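Local coordinates for glycerol-3-phosphate dehydrogenase [NAD(+)] 1 (Saccharomyces cerevisiae, PDB 4FGW), which catalyses the NAD-dependent interconversion of dihydroxyacetone phosphate and glycerol 3-phosphate, feeding the glycerol accumulation that protects yeast cells under hyperosmotic stress, at residues Asn311-Val314 against Ala315-Met318; Leu258-Gly261 against Asn262-Ala266; Glu275-Arg278 against Phe279-Phe283; Asn373-Met376 against Lys377-Pro380; Val299-Leu302 against Ile303-Cys306. All blocks are in the same frame, centred on the assembly; numbering follows the deposited sequence.

Contact 1. Residues Asn311-Val314 against Ala315-Met318; sequences NVKV and ARLM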
loop_
_atom_site.group_PDB
_atom_site.type_symbol
_atom_site.label_atom_id
_atom_site.label_comp_id
_atom_site.label_asym_id
_atom_site.label_seq_id
_atom_site.Cartn_x
_atom_site.Cartn_y
_atom_site.Cartn_z
ATOM N N ASN A 311 6.431 -9.464 -13.118
ATOM C CA ASN A 311 5.752 -8.342 -13.769
ATOM C C ASN A 311 6.502 -7.021 -13.644
ATOM O O ASN A 311 6.720 -6.366 -14.657
ATOM C CB ASN A 311 4.308 -8.233 -13.280
ATOM C CG ASN A 311 3.505 -9.476 -13.567
ATOM O OD1 ASN A 311 3.029 -9.686 -14.681
ATOM N ND2 ASN A 311 3.363 -10.345 -12.575
ATOM N N VAL A 312 6.921 -6.642 -12.417
ATOM C CA VAL A 312 7.677 -5.407 -12.167
ATOM C C VAL A 312 9.072 -5.446 -12.836
ATOM O O VAL A 312 9.470 -4.460 -13.459
ATOM C CB VAL A 312 7.670 -4.963 -10.659
ATOM C CG1 VAL A 312 8.458 -5.905 -9.765
ATOM C CG2 VAL A 312 8.161 -3.531 -10.486
ATOM N N LYS A 313 9.762 -6.612 -12.768
ATOM C CA LYS A 313 11.096 -6.850 -13.336
ATOM C C LYS A 313 11.117 -6.707 -14.863
ATOM O O LYS A 313 12.028 -6.062 -15.389
ATOM C CB LYS A 313 11.629 -8.233 -12.907
ATOM C CG LYS A 313 13.138 -8.406 -13.045
ATOM C CD LYS A 313 13.615 -9.702 -12.396
ATOM C CE LYS A 313 15.122 -9.787 -12.375
ATOM N NZ LYS A 313 15.604 -10.927 -11.552
ATOM N N VAL A 314 10.121 -7.304 -15.569
ATOM C CA VAL A 314 10.005 -7.232 -17.040
ATOM C C VAL A 314 9.785 -5.785 -17.476
ATOM O O VAL A 314 10.503 -5.290 -18.353
ATOM C CB VAL A 314 8.930 -8.204 -17.613
ATOM C CG1 VAL A 314 8.558 -7.858 -19.059
ATOM C CG2 VAL A 314 9.408 -9.646 -17.530
ATOM N N ALA A 315 8.823 -5.106 -16.815
ATOM C CA ALA A 315 8.442 -3.720 -17.059
ATOM C C ALA A 315 9.605 -2.751 -16.851
ATOM O O ALA A 315 9.748 -1.792 -17.610
ATOM C CB ALA A 315 7.285 -3.355 -16.159
ATOM N N ARG A 316 10.435 -3.018 -15.828
ATOM C CA ARG A 316 11.628 -2.245 -15.472
ATOM C C ARG A 316 12.675 -2.342 -16.601
ATOM O O ARG A 316 13.263 -1.327 -16.980
ATOM C CB ARG A 316 12.197 -2.769 -14.142
ATOM C CG ARG A 316 12.832 -1.704 -13.282
ATOM C CD ARG A 316 13.461 -2.301 -12.040
ATOM N NE ARG A 316 12.489 -2.535 -10.969
ATOM C CZ ARG A 316 12.342 -3.692 -10.326
ATOM N NH1 ARG A 316 13.090 -4.741 -10.652
ATOM N NH2 ARG A 316 11.447 -3.809 -9.354
ATOM N N LEU A 317 12.870 -3.556 -17.163
ATOM C CA LEU A 317 13.801 -3.797 -18.263
ATOM C C LEU A 317 13.310 -3.131 -19.548
ATOM O O LEU A 317 14.126 -2.548 -20.260
ATOM C CB LEU A 317 14.084 -5.298 -18.462
ATOM C CG LEU A 317 15.191 -5.659 -19.478
ATOM C CD1 LEU A 317 16.566 -5.124 -19.056
ATOM C CD2 LEU A 317 15.252 -7.145 -19.707
ATOM N N MET A 318 11.976 -3.165 -19.809
ATOM C CA MET A 318 11.338 -2.512 -20.964
ATOM C C MET A 318 11.705 -1.019 -20.989
ATOM O O MET A 318 11.968 -0.462 -22.053
ATOM C CB MET A 318 9.812 -2.648 -20.881
ATOM C CG MET A 318 9.268 -3.948 -21.401
ATOM S SD MET A 318 7.515 -4.140 -20.982
ATOM C CE MET A 318 6.756 -3.020 -22.145
#
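Helix 310-320 carries this contact, in which Val312 and Arg316, one turn apart, run side by side and point the same way. Both methyls of Val312 meet the end of the arginine: CG2 lies 3.5 Å and CG1 3.7 Å from Arg316 NH2. The arginine reaches them by a bend at chi3 (-82°), which turns its guanidinium back over the preceding turn, so that Val312 O lies over the centre of one guanidinium face, 4.3 Å from its plane. NE forms a salt bridge with Glu256 of helix 235-257, another member of the helical C-terminal domain. An alanine in place of Arg316 would probably leave Glu256 without this cationic mate and the Val312 methyls without the NH2 group that lies against them. Beneath the side chains the backbone keeps regular alpha-helical bonds, Arg316 N to Val312 O at 2.9 Å and Met318 N to Val314 O at 3.0 Å. Val314 CG1 stands 4.3 Å from Met318 SD, a loose apolar approach on a buried side. Asn311, a substrate-binding residue by similarity, gives Ala315 N its carbonyl at 3.3 Å, while its OD1 accepts a hydrogen bond from Gly340 N.

Contact 2. Residues Leu258-Gly261 against Asn262-Ala266; sequences LGWG and NNASA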
loop_
_atom_site.group_PDB
_atom_site.type_symbol
_atom_site.label_atom_id
_atom_site.label_comp_id
_atom_site.label_asym_id
_atom_site.label_seq_id
_atom_site.Cartn_x
_atom_site.Cartn_y
_atom_site.Cartn_z
ATOM N N LEU A 258 12.396 4.051 -15.610
ATOM C CA LEU A 258 12.564 5.404 -16.143
ATOM C C LEU A 258 13.395 6.269 -15.171
ATOM O O LEU A 258 13.804 7.376 -15.531
ATOM C CB LEU A 258 11.191 6.064 -16.383
ATOM C CG LEU A 258 10.441 5.711 -17.672
ATOM C CD1 LEU A 258 8.990 6.150 -17.587
ATOM C CD2 LEU A 258 11.085 6.350 -18.892
ATOM N N GLY A 259 13.616 5.762 -13.955
ATOM C CA GLY A 259 14.380 6.436 -12.910
ATOM C C GLY A 259 13.580 7.431 -12.094
ATOM O O GLY A 259 14.158 8.354 -11.513
ATOM N N TRP A 260 12.250 7.245 -12.025
ATOM C CA TRP A 260 11.383 8.161 -11.285
ATOM C C TRP A 260 11.303 7.886 -9.775
ATOM O O TRP A 260 10.823 8.736 -9.026
ATOM C CB TRP A 260 10.011 8.323 -11.964
ATOM C CG TRP A 260 10.044 8.846 -13.379
ATOM C CD1 TRP A 260 11.126 9.329 -14.059
ATOM C CD2 TRP A 260 8.929 8.961 -14.272
ATOM N NE1 TRP A 260 10.760 9.705 -15.329
ATOM C CE2 TRP A 260 9.414 9.504 -15.483
ATOM C CE3 TRP A 260 7.557 8.683 -14.158
ATOM C CZ2 TRP A 260 8.578 9.751 -16.583
ATOM C CZ3 TRP A 260 6.738 8.890 -15.258
ATOM C CH2 TRP A 260 7.244 9.437 -16.448
ATOM N N GLY A 261 11.815 6.732 -9.348
ATOM C CA GLY A 261 11.925 6.352 -7.944
ATOM C C GLY A 261 10.698 5.787 -7.265
ATOM O O GLY A 261 9.710 5.434 -7.916
ATOM N N ASN A 262 10.787 5.692 -5.929
ATOM C CA ASN A 262 9.775 5.152 -5.020
ATOM C C ASN A 262 8.482 5.951 -4.965
ATOM O O ASN A 262 7.415 5.349 -4.843
ATOM C CB ASN A 262 10.351 5.009 -3.605
ATOM C CG ASN A 262 11.355 3.893 -3.424
ATOM O OD1 ASN A 262 11.441 2.940 -4.211
ATOM N ND2 ASN A 262 12.105 3.965 -2.337
ATOM N N ASN A 263 8.575 7.297 -5.012
ATOM C CA ASN A 263 7.430 8.209 -4.953
ATOM C C ASN A 263 6.521 8.076 -6.153
ATOM O O ASN A 263 5.305 8.150 -6.010
ATOM C CB ASN A 263 7.892 9.656 -4.787
ATOM C CG ASN A 263 8.568 9.949 -3.470
ATOM O OD1 ASN A 263 8.362 9.249 -2.477
ATOM N ND2 ASN A 263 9.411 10.970 -3.428
ATOM N N ALA A 264 7.114 7.864 -7.332
ATOM C CA ALA A 264 6.389 7.670 -8.576
ATOM C C ALA A 264 5.755 6.286 -8.582
ATOM O O ALA A 264 4.620 6.146 -9.022
ATOM C CB ALA A 264 7.322 7.841 -9.754
ATOM N N SER A 265 6.462 5.275 -8.046
ATOM C CA SER A 265 5.983 3.896 -7.934
ATOM C C SER A 265 4.780 3.823 -6.985
ATOM O O SER A 265 3.755 3.248 -7.352
ATOM C CB SER A 265 7.108 2.987 -7.455
ATOM O OG SER A 265 6.692 1.633 -7.445
ATOM N N ALA A 266 4.895 4.450 -5.787
ATOM C CA ALA A 266 3.842 4.526 -4.764
ATOM C C ALA A 266 2.576 5.192 -5.329
ATOM O O ALA A 266 1.472 4.759 -4.996
ATOM C CB ALA A 266 4.348 5.297 -3.558
#
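Trp260 and Ala264 make the tight part of this turn, where the chain leaves helix 235-257 and enters helix 261-283. Their CB atoms approach to 3.5 Å, and the methyl of Ala264 sits at the edge of the indole, near its plane, rather than over a face. With CG anti to its own carbonyl carbon (chi1 -59°), the tryptophan sends its ring away from the new helix; one face receives Leu258 CD1, 3.7 Å above the plane and offset toward the rim. Val255 of helix 235-257 packs against both Trp260 and Ala264.

The first turn of the new helix is tied down by Ser265 N, which donates to Gly261 O at 3.3 Å with an N-H...O angle of 151°. Behind it Ala266 N donates to Asn262 O at 2.8 Å. Gly261 has positive phi (81°), and a CB on it would clash with Asn262 N, so the backbone here suits glycine.

The looser part lies at the partly exposed Asn262, whose amide group extends beyond the preceding segment, and at Gly259, which is exposed to solvent. Separately, the second subunit covers the start of the new helix: its Thr304 packs on Asn262 and hydrogen-bonds with Asn263 OD1, and its Trp193 packs on Ala264.

Positive phi at Gly259, with two bonds back into the last turn of helix 235-257, is the signature of a Schellman motif, here ending one helix of the C-terminal domain just before the next begins.

Contact 3. Residues Glu275-Arg278 against Phe279-Phe283; sequences EIIR and FGQMF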
loop_
_atom_site.group_PDB
_atom_site.type_symbol
_atom_site.label_atom_id
_atom_site.label_comp_id
_atom_site.label_asym_id
_atom_site.label_seq_id
_atom_site.Cartn_x
_atom_site.Cartn_y
_atom_site.Cartn_z
ATOM N N GLU A 275 -8.235 1.697 -9.064
ATOM C CA GLU A 275 -8.763 1.035 -10.256
ATOM C C GLU A 275 -9.227 -0.395 -9.996
ATOM O O GLU A 275 -10.199 -0.825 -10.598
ATOM C CB GLU A 275 -7.803 1.153 -11.441
ATOM C CG GLU A 275 -7.870 2.538 -12.057
ATOM C CD GLU A 275 -7.112 2.767 -13.343
ATOM O OE1 GLU A 275 -6.796 3.943 -13.631
ATOM O OE2 GLU A 275 -6.847 1.783 -14.072
ATOM N N ILE A 276 -8.576 -1.101 -9.055
ATOM C CA ILE A 276 -8.947 -2.452 -8.615
ATOM C C ILE A 276 -10.293 -2.368 -7.866
ATOM O O ILE A 276 -11.182 -3.172 -8.130
ATOM C CB ILE A 276 -7.813 -3.113 -7.770
ATOM C CG1 ILE A 276 -6.538 -3.332 -8.640
ATOM C CG2 ILE A 276 -8.288 -4.441 -7.145
ATOM C CD1 ILE A 276 -5.241 -3.785 -7.887
ATOM N N ILE A 277 -10.452 -1.368 -6.972
ATOM C CA ILE A 277 -11.701 -1.138 -6.226
ATOM C C ILE A 277 -12.845 -0.857 -7.202
ATOM O O ILE A 277 -13.902 -1.489 -7.114
ATOM C CB ILE A 277 -11.536 0.007 -5.173
ATOM C CG1 ILE A 277 -10.528 -0.393 -4.075
ATOM C CG2 ILE A 277 -12.890 0.430 -4.575
ATOM C CD1 ILE A 277 -9.854 0.752 -3.337
ATOM N N ARG A 278 -12.612 0.081 -8.138
ATOM C CA ARG A 278 -13.561 0.522 -9.153
ATOM C C ARG A 278 -14.004 -0.648 -10.030
ATOM O O ARG A 278 -15.197 -0.769 -10.295
ATOM C CB ARG A 278 -12.943 1.653 -9.992
ATOM C CG ARG A 278 -13.908 2.353 -10.949
ATOM C CD ARG A 278 -13.226 3.470 -11.723
ATOM N NE ARG A 278 -12.652 4.480 -10.829
ATOM C CZ ARG A 278 -11.459 5.044 -10.994
ATOM N NH1 ARG A 278 -10.702 4.721 -12.036
ATOM N NH2 ARG A 278 -11.017 5.942 -10.126
ATOM N N PHE A 279 -13.055 -1.518 -10.444
ATOM C CA PHE A 279 -13.325 -2.696 -11.265
ATOM C C PHE A 279 -14.200 -3.695 -10.514
ATOM O O PHE A 279 -15.169 -4.208 -11.080
ATOM C CB PHE A 279 -12.017 -3.361 -11.743
ATOM C CG PHE A 279 -12.204 -4.407 -12.819
ATOM C CD1 PHE A 279 -12.037 -4.086 -14.159
ATOM C CD2 PHE A 279 -12.564 -5.712 -12.492
ATOM C CE1 PHE A 279 -12.230 -5.049 -15.154
ATOM C CE2 PHE A 279 -12.759 -6.672 -13.487
ATOM C CZ PHE A 279 -12.583 -6.336 -14.810
ATOM N N GLY A 280 -13.827 -3.980 -9.268
ATOM C CA GLY A 280 -14.558 -4.903 -8.411
ATOM C C GLY A 280 -16.007 -4.511 -8.213
ATOM O O GLY A 280 -16.902 -5.315 -8.454
ATOM N N GLN A 281 -16.247 -3.256 -7.822
ATOM C CA GLN A 281 -17.588 -2.736 -7.552
ATOM C C GLN A 281 -18.450 -2.511 -8.785
ATOM O O GLN A 281 -19.680 -2.509 -8.676
ATOM C CB GLN A 281 -17.511 -1.483 -6.684
ATOM C CG GLN A 281 -16.834 -1.748 -5.345
ATOM C CD GLN A 281 -17.057 -0.620 -4.396
ATOM O OE1 GLN A 281 -16.670 0.529 -4.653
ATOM N NE2 GLN A 281 -17.688 -0.931 -3.275
ATOM N N MET A 282 -17.814 -2.328 -9.954
ATOM C CA MET A 282 -18.503 -2.145 -11.231
ATOM C C MET A 282 -19.006 -3.493 -11.765
ATOM O O MET A 282 -20.138 -3.570 -12.237
ATOM C CB MET A 282 -17.558 -1.486 -12.252
ATOM C CG MET A 282 -18.246 -0.986 -13.505
ATOM S SD MET A 282 -17.094 -0.230 -14.681
ATOM C CE MET A 282 -16.754 1.343 -13.858
ATOM N N PHE A 283 -18.165 -4.542 -11.687
ATOM C CA PHE A 283 -18.463 -5.872 -12.215
ATOM C C PHE A 283 -18.866 -6.937 -11.199
ATOM O O PHE A 283 -19.468 -7.942 -11.582
ATOM C CB PHE A 283 -17.322 -6.351 -13.134
ATOM C CG PHE A 283 -17.029 -5.367 -14.245
ATOM C CD1 PHE A 283 -15.887 -4.577 -14.215
ATOM C CD2 PHE A 283 -17.936 -5.174 -15.283
ATOM C CE1 PHE A 283 -15.639 -3.637 -15.222
ATOM C CE2 PHE A 283 -17.691 -4.233 -16.281
ATOM C CZ PHE A 283 -16.538 -3.480 -16.254
#
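Glu275 hands its carbonyl to Phe279 N at 2.9 Å, while its carboxylate turns elsewhere: OE1 and OE2 accept from Leu362 N and Phe363 N respectively, at the start of helix 361-371. An anion held by these amides is likely to be favoured by the positive end of that helix dipole. Ile276 follows, its O accepting from Gly280 N at 3.0 Å, and its side chain packs on Ile240, Cys241 and Leu244 of helix 235-257. This is the last stretch of the long helix 261-283, one of the main helices of the all-helical C-terminal domain, and its successive turns bring side chains four residues apart into contact. Ile277 lies alongside Gln281, the two pointing the same way, with Ile277 CG2 3.8 Å from Gln281 OE1. Between them Gln281 N donates to Ile277 O at 3.0 Å. Arg278 and Met282 likewise lie side by side, and the bend of the methionine at chi3 (-74°) places its CE 4.2 Å from Arg278 CG. Arg278 NH1 is hydrogen-bonded to Asp359 O. Met282 N donates to Arg278 O at 3.1 Å. Beyond it, Phe283 CD1 stands 3.6 Å over the centre of the Phe279 ring, and Met282 CG rides 4.0 Å above the Phe283 ring.

Contact 4. Residues Asn373-Met376 against Lys377-Pro380; sequences NYPM and KNLP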
loop_
_atom_site.group_PDB
_atom_site.type_symbol
_atom_site.label_atom_id
_atom_site.label_comp_id
_atom_site.label_asym_id
_atom_site.label_seq_id
_atom_site.Cartn_x
_atom_site.Cartn_y
_atom_site.Cartn_z
ATOM N N ASN A 373 2.753 1.132 -29.297
ATOM C CA ASN A 373 4.051 1.639 -28.899
ATOM C C ASN A 373 4.005 2.972 -28.226
ATOM O O ASN A 373 4.740 3.877 -28.573
ATOM C CB ASN A 373 5.027 1.646 -30.058
ATOM C CG ASN A 373 5.691 0.315 -30.242
ATOM O OD1 ASN A 373 5.200 -0.541 -30.978
ATOM N ND2 ASN A 373 6.801 0.115 -29.550
ATOM N N TYR A 374 3.135 3.056 -27.237
ATOM C CA TYR A 374 2.903 4.258 -26.441
ATOM C C TYR A 374 4.136 4.697 -25.644
ATOM O O TYR A 374 4.777 3.860 -25.007
ATOM C CB TYR A 374 1.599 4.171 -25.632
ATOM C CG TYR A 374 0.367 4.508 -26.454
ATOM C CD1 TYR A 374 -0.437 5.597 -26.131
ATOM C CD2 TYR A 374 0.019 3.751 -27.574
ATOM C CE1 TYR A 374 -1.562 5.921 -26.894
ATOM C CE2 TYR A 374 -1.092 4.076 -28.353
ATOM C CZ TYR A 374 -1.889 5.152 -28.000
ATOM O OH TYR A 374 -2.998 5.457 -28.749
ATOM N N PRO A 375 4.518 5.994 -25.776
ATOM C CA PRO A 375 5.780 6.501 -25.187
ATOM C C PRO A 375 6.292 6.144 -23.787
ATOM O O PRO A 375 7.487 6.367 -23.546
ATOM C CB PRO A 375 5.683 8.012 -25.403
ATOM C CG PRO A 375 4.899 8.135 -26.642
ATOM C CD PRO A 375 3.865 7.047 -26.582
ATOM N N MET A 376 5.433 5.640 -22.864
ATOM C CA MET A 376 5.805 5.248 -21.488
ATOM C C MET A 376 6.065 6.450 -20.573
ATOM O O MET A 376 5.644 6.431 -19.416
ATOM C CB MET A 376 6.994 4.265 -21.470
ATOM C CG MET A 376 7.064 3.387 -20.249
ATOM S SD MET A 376 8.598 2.426 -20.214
ATOM C CE MET A 376 8.166 1.075 -21.256
ATOM N N LYS A 377 6.742 7.494 -21.092
ATOM C CA LYS A 377 7.028 8.744 -20.373
ATOM C C LYS A 377 5.730 9.554 -20.204
ATOM O O LYS A 377 5.660 10.431 -19.343
ATOM C CB LYS A 377 8.051 9.601 -21.148
ATOM C CG LYS A 377 9.407 8.938 -21.407
ATOM C CD LYS A 377 10.409 9.902 -22.066
ATOM C CE LYS A 377 10.207 10.086 -23.556
ATOM N NZ LYS A 377 11.074 11.163 -24.103
ATOM N N ASN A 378 4.716 9.264 -21.047
ATOM C CA ASN A 378 3.408 9.923 -21.059
ATOM C C ASN A 378 2.449 9.388 -19.994
ATOM O O ASN A 378 1.335 9.905 -19.878
ATOM C CB ASN A 378 2.768 9.809 -22.446
ATOM C CG ASN A 378 3.493 10.516 -23.568
ATOM O OD1 ASN A 378 3.202 10.283 -24.743
ATOM N ND2 ASN A 378 4.415 11.418 -23.255
ATOM N N LEU A 379 2.878 8.361 -19.219
ATOM C CA LEU A 379 2.110 7.726 -18.141
ATOM C C LEU A 379 1.420 8.739 -17.200
ATOM O O LEU A 379 0.197 8.636 -17.078
ATOM C CB LEU A 379 2.964 6.672 -17.399
ATOM C CG LEU A 379 2.259 5.576 -16.591
ATOM C CD1 LEU A 379 1.273 4.797 -17.427
ATOM C CD2 LEU A 379 3.269 4.598 -16.052
ATOM N N PRO A 380 2.114 9.780 -16.636
ATOM C CA PRO A 380 1.409 10.778 -15.801
ATOM C C PRO A 380 0.262 11.510 -16.505
ATOM O O PRO A 380 -0.782 11.714 -15.888
ATOM C CB PRO A 380 2.519 11.759 -15.414
ATOM C CG PRO A 380 3.762 10.966 -15.496
ATOM C CD PRO A 380 3.563 10.078 -16.677
#
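Pro375 and Asn378 meet across a compact double turn, a classic gamma turn centred on Met376 running into a type I beta turn from Met376 to Leu379, which leads into helix 379-383. Lys377 N donates to Pro375 O at 2.8 Å, closing the gamma turn. The donor arrives from above the carbonyl plane, with a C=O...N angle of only 89°, as such a tight ring demands; Met376 supplies the positive phi (73°). The beta turn is held more lightly: Leu379 N reaches Met376 O at 3.4 Å, a weak bond. Farther on, Pro380 O accepts from His228 NE2 of the second subunit. The side chains add van der Waals contact: the amide oxygen OD1 of Asn378 rests against the proline ring, 3.3 Å from Pro375 CG and 3.4 Å from Pro375 CB, the two groups crossing obliquely. CG of Asn378 is anti to its carbonyl carbon (chi1 -64°), which brings the amide oxygen to the CB-CG side of the ring. With a glycine here, the Pro375 ring would probably lose its cover on that side and the turn would be freer to flex. The Met376 side chain packs on Phe254, Ile369 and Met318, while its carbonyl oxygen lies 3.4 Å from Leu379 CB.

Contact 5. Residues Val299-Leu302 against Ile303-Cys306; sequences VADL and ITTC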
loop_
_atom_site.group_PDB
_atom_site.type_symbol
_atom_site.label_atom_id
_atom_site.label_comp_id
_atom_site.label_asym_id
_atom_site.label_seq_id
_atom_site.Cartn_x
_atom_site.Cartn_y
_atom_site.Cartn_z
ATOM N N VAL A 299 -4.567 -4.738 -0.726
ATOM C CA VAL A 299 -3.422 -3.835 -0.573
ATOM C C VAL A 299 -2.048 -4.530 -0.373
ATOM O O VAL A 299 -1.084 -4.177 -1.066
ATOM C CB VAL A 299 -3.717 -2.708 0.466
ATOM C CG1 VAL A 299 -3.755 -3.237 1.905
ATOM C CG2 VAL A 299 -2.723 -1.554 0.339
ATOM N N ALA A 300 -1.967 -5.514 0.547
ATOM C CA ALA A 300 -0.710 -6.221 0.844
ATOM C C ALA A 300 -0.194 -6.991 -0.382
ATOM O O ALA A 300 0.996 -6.898 -0.711
ATOM C CB ALA A 300 -0.887 -7.157 2.035
ATOM N N ASP A 301 -1.099 -7.680 -1.102
ATOM C CA ASP A 301 -0.703 -8.412 -2.298
ATOM C C ASP A 301 -0.234 -7.480 -3.404
ATOM O O ASP A 301 0.728 -7.797 -4.109
ATOM C CB ASP A 301 -1.787 -9.385 -2.765
ATOM C CG ASP A 301 -1.220 -10.595 -3.480
ATOM O OD1 ASP A 301 0.013 -10.740 -3.509
ATOM O OD2 ASP A 301 -2.012 -11.393 -4.009
ATOM N N LEU A 302 -0.869 -6.303 -3.507
ATOM C CA LEU A 302 -0.470 -5.261 -4.450
ATOM C C LEU A 302 0.950 -4.750 -4.107
ATOM O O LEU A 302 1.804 -4.679 -4.987
ATOM C CB LEU A 302 -1.491 -4.109 -4.416
ATOM C CG LEU A 302 -1.245 -2.940 -5.380
ATOM C CD1 LEU A 302 -1.431 -3.375 -6.839
ATOM C CD2 LEU A 302 -2.142 -1.766 -5.053
ATOM N N ILE A 303 1.191 -4.413 -2.819
ATOM C CA ILE A 303 2.478 -3.918 -2.332
ATOM C C ILE A 303 3.620 -4.892 -2.651
ATOM O O ILE A 303 4.594 -4.488 -3.280
ATOM C CB ILE A 303 2.421 -3.495 -0.827
ATOM C CG1 ILE A 303 1.531 -2.244 -0.650
ATOM C CG2 ILE A 303 3.846 -3.241 -0.257
ATOM C CD1 ILE A 303 1.120 -1.908 0.827
ATOM N N THR A 304 3.485 -6.162 -2.253
ATOM C CA THR A 304 4.517 -7.175 -2.502
ATOM C C THR A 304 4.841 -7.384 -3.981
ATOM O O THR A 304 6.016 -7.512 -4.335
ATOM C CB THR A 304 4.260 -8.465 -1.704
ATOM O OG1 THR A 304 5.474 -9.220 -1.666
ATOM C CG2 THR A 304 3.119 -9.334 -2.279
ATOM N N THR A 305 3.798 -7.396 -4.833
ATOM C CA THR A 305 3.902 -7.594 -6.277
ATOM C C THR A 305 4.633 -6.426 -6.937
ATOM O O THR A 305 5.505 -6.640 -7.774
ATOM C CB THR A 305 2.515 -7.875 -6.869
ATOM O OG1 THR A 305 1.928 -8.971 -6.162
ATOM C CG2 THR A 305 2.566 -8.192 -8.357
ATOM N N CYS A 306 4.294 -5.202 -6.538
ATOM C CA CYS A 306 4.922 -4.000 -7.056
ATOM C C CYS A 306 6.348 -3.780 -6.514
ATOM O O CYS A 306 7.141 -3.110 -7.166
ATOM C CB CYS A 306 4.024 -2.795 -6.816
ATOM S SG CYS A 306 2.412 -2.900 -7.642
#
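Asp301 presents two flat groups to the next turn of helix 296-307, its carboxylate and its backbone carbonyl. The carboxylate meets Thr304 and Thr305 through one oxygen: OD1 is 3.6 Å from Thr304 CG2 and 3.7 Å from Thr305 OG1, both side chains crossing it at a slant, while OD2 is held by Lys152 in a salt bridge. The carbonyl is gripped by Thr305 from opposite faces of its plane, OG1 donating at 2.7 Å and N at 3.2 Å to Asp301 O. Thr305 OG1, anti to its own carbonyl carbon (chi1 -54°), is thereby turned back over the preceding turn. On the apolar side of the helix Val299 and Ile303 lie alongside each other, Val299 CG2 3.9 Å from Ile303 CD1, and Leu302 CD1 stands 4.0 Å from Cys306 SG. Thr304 N donates to Ala300 O at 3.0 Å. Thr305 OG1 is also hydrogen-bonded to Lys245 NZ, the proton acceptor by similarity. Because the hydroxyl gives its proton to Asp301 O, the geometry is consistent with Lys245 donating to OG1. Asp301 probably positions Lys152, a substrate-binding residue by similarity, consistent with this turn acting as a second shell to both lysines.

All five contacts belong to the C-terminal helical domain. Contacts 1, 3 and 5 are buried turns within continuous helices, whereas contact 2 is a partly buried helix start and contact 4 a surface turn. Contacts 2 and 3 occupy opposite ends of helix 261-283, their centres about 25 Å apart. Contact 5 touches both contact 3, through Leu302 and Ile276, and contact 1, where Val312 packs on the carbonyls of Thr305 and Cys306. Contact 4 leans on contact 2, its Lys377 and Pro380 against Trp260, and on contact 1 through Met376 and Met318. Charged side chains reach outward in contacts 1 and 3, while Asp301 of contact 5 lies beside the lysines of the probable active site; contact 4 relies on backbone turns, with Met376 and Leu379 packed on neighbouring helices.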